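Side-chain contacts in peptidoglycan N-acetylglucosamine deacetylase (Agathobacter rectalis, PDB 5JMU), which probably removes acetyl groups from N-acetylglucosamine of peptidoglycan as a metal-dependent hydrolase, of which this chain is the zinc-binding catalytic domain: residues A[33-36]-A[37-41]; A[170-173]-A[174-178]. One frame throughout, in Å; residues are numbered along the deposited sequence. Where two conformers were deposited one is given.

Contact 1: A[33-36]-A[37-41]; sequences YTQG and LLDVL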
loop_
_atom_site.group_PDB
_atom_site.type_symbol
_atom_site.label_atom_id
_atom_site.label_comp_id
_atom_site.label_asym_id
_atom_site.label_seq_id
_atom_site.Cartn_x
_atom_site.Cartn_y
_atom_site.Cartn_z
ATOM N N TYR A 33 15.423 -3.856 -3.481
ATOM C CA TYR A 33 15.020 -5.115 -2.870
ATOM C C TYR A 33 13.739 -5.691 -3.444
ATOM O O TYR A 33 13.330 -6.799 -3.056
ATOM C CB TYR A 33 14.859 -4.947 -1.334
ATOM C CG TYR A 33 16.101 -4.285 -0.736
ATOM C CD1 TYR A 33 17.321 -4.922 -0.776
ATOM C CD2 TYR A 33 16.046 -2.997 -0.185
ATOM C CE1 TYR A 33 18.457 -4.320 -0.278
ATOM C CE2 TYR A 33 17.164 -2.393 0.315
ATOM C CZ TYR A 33 18.355 -3.054 0.274
ATOM O OH TYR A 33 19.490 -2.460 0.767
ATOM N N THR A 34 13.079 -4.943 -4.327
ATOM C CA THR A 34 11.789 -5.353 -4.851
ATOM C C THR A 34 11.849 -6.635 -5.675
ATOM O O THR A 34 10.965 -7.478 -5.521
ATOM C CB THR A 34 11.170 -4.193 -5.669
ATOM O OG1 THR A 34 11.059 -3.064 -4.775
ATOM C CG2 THR A 34 9.755 -4.585 -6.237
ATOM N N GLN A 35 12.849 -6.785 -6.545
ATOM C CA GLN A 35 12.947 -8.002 -7.334
ATOM C C GLN A 35 12.987 -9.251 -6.418
ATOM O O GLN A 35 12.293 -10.235 -6.655
ATOM C CB GLN A 35 14.188 -7.964 -8.234
ATOM C CG GLN A 35 14.425 -9.243 -9.017
ATOM C CD GLN A 35 13.327 -9.536 -9.991
ATOM O OE1 GLN A 35 12.572 -10.505 -9.830
ATOM N NE2 GLN A 35 13.217 -8.708 -11.014
ATOM N N GLY A 36 13.808 -9.197 -5.376
ATOM C CA GLY A 36 13.943 -10.313 -4.460
ATOM C C GLY A 36 12.613 -10.633 -3.773
ATOM O O GLY A 36 12.278 -11.794 -3.558
ATOM N N LEU A 37 11.863 -9.584 -3.418
ATOM C CA LEU A 37 10.531 -9.731 -2.829
ATOM C C LEU A 37 9.602 -10.422 -3.838
ATOM O O LEU A 37 8.853 -11.338 -3.481
ATOM C CB LEU A 37 9.977 -8.352 -2.429
ATOM C CG LEU A 37 8.505 -8.363 -1.977
ATOM C CD1 LEU A 37 8.240 -9.364 -0.808
ATOM C CD2 LEU A 37 8.098 -6.945 -1.561
ATOM N N LEU A 38 9.636 -9.990 -5.098
ATOM C CA LEU A 38 8.788 -10.647 -6.115
ATOM C C LEU A 38 9.096 -12.149 -6.243
ATOM O O LEU A 38 8.203 -12.968 -6.482
ATOM C CB LEU A 38 8.950 -9.960 -7.473
ATOM C CG LEU A 38 8.412 -8.541 -7.482
ATOM C CD1 LEU A 38 8.658 -7.989 -8.908
ATOM C CD2 LEU A 38 6.921 -8.541 -7.134
ATOM N N ASP A 39 10.364 -12.510 -6.086
ATOM C CA ASP A 39 10.793 -13.891 -6.190
ATOM C C ASP A 39 10.224 -14.680 -5.012
ATOM O O ASP A 39 9.783 -15.824 -5.159
ATOM C CB ASP A 39 12.332 -13.966 -6.193
ATOM C CG ASP A 39 12.944 -13.447 -7.491
ATOM O OD1 ASP A 39 12.212 -13.307 -8.482
ATOM O OD2 ASP A 39 14.167 -13.188 -7.521
ATOM N N VAL A 40 10.252 -14.075 -3.820
ATOM C CA VAL A 40 9.662 -14.750 -2.644
ATOM C C VAL A 40 8.148 -14.950 -2.813
ATOM O O VAL A 40 7.619 -16.036 -2.517
ATOM C CB VAL A 40 9.922 -13.954 -1.343
ATOM C CG1 VAL A 40 9.058 -14.467 -0.162
ATOM C CG2 VAL A 40 11.388 -14.005 -0.966
ATOM N N LEU A 41 7.464 -13.908 -3.283
ATOM C CA LEU A 41 6.014 -14.016 -3.477
ATOM C C LEU A 41 5.708 -15.123 -4.488
ATOM O O LEU A 41 4.749 -15.892 -4.291
ATOM C CB LEU A 41 5.422 -12.666 -3.917
ATOM C CG LEU A 41 5.532 -11.565 -2.867
ATOM C CD1 LEU A 41 5.173 -10.207 -3.486
ATOM C CD2 LEU A 41 4.678 -11.876 -1.593
#

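Contact 2: A[170-173]-A[174-178]; sequences NVIS and GVQSH. With ACT (acetate ion), chain B.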
loop_
_atom_site.group_PDB
_atom_site.type_symbol
_atom_site.label_atom_id
_atom_site.label_comp_id
_atom_site.label_asym_id
_atom_site.label_seq_id
_atom_site.Cartn_x
_atom_site.Cartn_y
_atom_site.Cartn_z
ATOM N N ASN A 170 5.692 -8.873 14.696
ATOM C CA ASN A 170 4.713 -7.783 14.693
ATOM C C ASN A 170 3.561 -8.084 13.752
ATOM O O ASN A 170 2.392 -7.867 14.085
ATOM C CB ASN A 170 5.352 -6.466 14.255
ATOM C CG ASN A 170 6.233 -5.856 15.330
ATOM O OD1 ASN A 170 6.091 -6.182 16.510
ATOM N ND2 ASN A 170 7.134 -4.967 14.934
ATOM N N VAL A 171 3.884 -8.612 12.570
ATOM C CA VAL A 171 2.832 -8.870 11.587
ATOM C C VAL A 171 1.968 -10.062 12.040
ATOM O O VAL A 171 0.727 -10.004 12.009
ATOM C CB VAL A 171 3.420 -9.119 10.209
ATOM C CG1 VAL A 171 2.329 -9.583 9.192
ATOM C CG2 VAL A 171 4.069 -7.833 9.720
ATOM N N ILE A 172 2.606 -11.119 12.524
ATOM C CA ILE A 172 1.856 -12.306 12.944
ATOM C C ILE A 172 0.955 -11.983 14.130
ATOM O O ILE A 172 -0.213 -12.387 14.197
ATOM C CB ILE A 172 2.839 -13.445 13.280
ATOM C CG1 ILE A 172 3.448 -14.006 11.982
ATOM C CG2 ILE A 172 2.158 -14.519 14.169
ATOM C CD1 ILE A 172 4.638 -15.009 12.278
ATOM N N SER A 173 1.468 -11.228 15.089
ATOM C CA SER A 173 0.593 -10.865 16.201
ATOM C C SER A 173 -0.503 -9.872 15.771
ATOM O O SER A 173 -1.661 -10.022 16.205
ATOM C CB SER A 173 1.413 -10.309 17.369
ATOM O OG SER A 173 2.108 -9.157 16.988
ATOM N N GLY A 174 -0.199 -8.883 14.924
ATOM C CA GLY A 174 -1.260 -7.977 14.484
ATOM C C GLY A 174 -2.387 -8.606 13.659
ATOM O O GLY A 174 -3.560 -8.228 13.786
ATOM N N VAL A 175 -2.047 -9.563 12.796
ATOM C CA VAL A 175 -3.041 -10.237 11.959
ATOM C C VAL A 175 -4.079 -10.962 12.794
ATOM O O VAL A 175 -5.240 -11.078 12.408
ATOM C CB VAL A 175 -2.319 -11.204 10.986
ATOM C CG1 VAL A 175 -3.201 -12.344 10.536
ATOM C CG2 VAL A 175 -1.748 -10.404 9.779
ATOM N N GLN A 176 -3.653 -11.472 13.950
ATOM C CA GLN A 176 -4.572 -12.267 14.759
ATOM C C GLN A 176 -5.664 -11.424 15.406
ATOM O O GLN A 176 -6.620 -11.973 15.968
ATOM C CB GLN A 176 -3.799 -13.030 15.829
ATOM C CG GLN A 176 -2.935 -14.134 15.202
ATOM C CD GLN A 176 -2.104 -14.829 16.230
ATOM O OE1 GLN A 176 -2.631 -15.561 17.069
ATOM N NE2 GLN A 176 -0.806 -14.574 16.218
ATOM N N SER A 177 -5.524 -10.111 15.333
ATOM C CA SER A 177 -6.554 -9.222 15.837
ATOM C C SER A 177 -7.709 -9.027 14.879
ATOM O O SER A 177 -8.705 -8.444 15.285
ATOM C CB SER A 177 -5.972 -7.841 16.131
ATOM O OG SER A 177 -4.946 -7.988 17.092
ATOM N N HIS A 178 -7.575 -9.485 13.627
ATOM C CA HIS A 178 -8.521 -9.101 12.584
ATOM C C HIS A 178 -8.894 -10.279 11.733
ATOM O O HIS A 178 -8.035 -11.049 11.336
ATOM C CB HIS A 178 -7.932 -8.019 11.645
ATOM C CG HIS A 178 -7.538 -6.765 12.374
ATOM N ND1 HIS A 178 -8.458 -5.909 12.947
ATOM C CD2 HIS A 178 -6.316 -6.229 12.610
ATOM C CE1 HIS A 178 -7.808 -4.911 13.545
ATOM N NE2 HIS A 178 -6.513 -5.075 13.346
HETATM C C ACT B . -11.845 -5.383 13.174
HETATM O O ACT B . -12.110 -5.235 14.384
HETATM O OXT ACT B . -11.293 -6.465 12.833
HETATM C CH3 ACT B . -12.164 -4.318 12.174
#

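Contact 1: A[33-36]-A[37-41]
Leu-37 opens the 37-41 part of helix 34-43 by giving its N-H to Tyr-33 O, 3.2 Å away. Its CB rests 3.4 Å from Thr-34 O, and with CG anti to the backbone N (chi1 172°) the isobutyl group is carried off toward Val-193 and Val-196. Leu-38 meets the same carbonyl more closely: its N reaches Thr-34 O at 2.9 Å. The first torsion of Leu-38 sets CG beside its own N (chi1 -67°), which brings that carbon over Thr-34 O at 3.4 Å and lets the branch graze Thr-34 CG2. At Asp-39 the backbone N bonds to Gln-35 O (3.0 Å), while the carboxylate folds back over the same carbonyl, CG standing 3.4 Å from Gln-35 O. Its OD1 is held by a salt bridge to Arg-69, which probably keeps the acid ionised. Val-40 N follows with a 3.1 Å bond to Gly-36 O, and its CG2 methyl packs against that oxygen. Leu-41 continues the helical pattern by bonding back to Leu-37 O. The segment belongs to the crossover between parallel strands 21-27 and 49-53 in the NodB-type deacetylase domain. Thr-34 OG1, near the start of the helix, is hydrogen-bonded to Asp-187 OD2 and Gly-31 N; the side chain of Thr-34 lies about 9 Å from that of the zinc ligand Asp-28. Leu-38 faces helix 61-68, whereas Leu-37 and Leu-41 lean on helix 196-205.

Contact 2: A[170-173]-A[174-178]
Val-175 and Gln-176 turn back onto Val-171 and Ile-172 at the C-terminal end of helix 164-175, in the beta-alpha-beta unit that leads from strand 152-153 to strand 180-186. Gly-174 N takes Asn-170 O, and Val-175 N likewise bonds to Val-171 O at 2.9 Å. At Gln-176 the main-chain pattern gives way to a side chain: Gln-176 NE2, rather than a backbone N-H, donates to Ile-172 O at 3.0 Å. This donor stands above the carbonyl plane, 58° out of it, although the oxygen lies close to the plane of the glutamine amide. CG of Gln-176 sits beside its own N (chi1 -69°) and the chain then runs extended, alongside Ile-172, until NE2 is 3.6 Å from Ile-172 CG2. The backbone N of Gln-176 makes only a weak bond to Ser-173 O, and a type I turn from Val-175 to His-178 finishes the bend. Farther out, Trp-202 touches both Ile-172 and Gln-176, and Val-183 of strand 180-186 meets both valines. Asn-170 ND2 is fixed by Ser-154 O. Beyond the turn, His-178 ND1 donates its N-H to OXT of an acetate, likely a crystallisation component, at 2.9 Å and almost in line at 173°. One face of the same ring packs against Ser-177. Without the imidazole, as with an alanine here, the acetate would probably lose its donor and Ser-177 CB the ring face beneath it. That CB stands 3.8 Å above the plane of the His-178 ring, displaced toward the rim.

How the contacts relate
The two contacts come in series along the chain, contact 1 closing well before contact 2 opens, and their centres are 22 Å apart; their nearest atoms stay about 11 Å from each other, so they do not touch. Each belongs to a crossover helix of the same parallel sheet: contact 1 takes in most of helix 34-43, including its first turn, contact 2 the end of helix 164-175. Strands 21-27 and 180-186, one from each unit, are paired in that sheet and so bring the two units side by side, and helix 196-205 packs against both helices. The side chain of Thr-34 in contact 1 is about 13 Å from the zinc ion, whereas contact 2 lies away from the annotated sites.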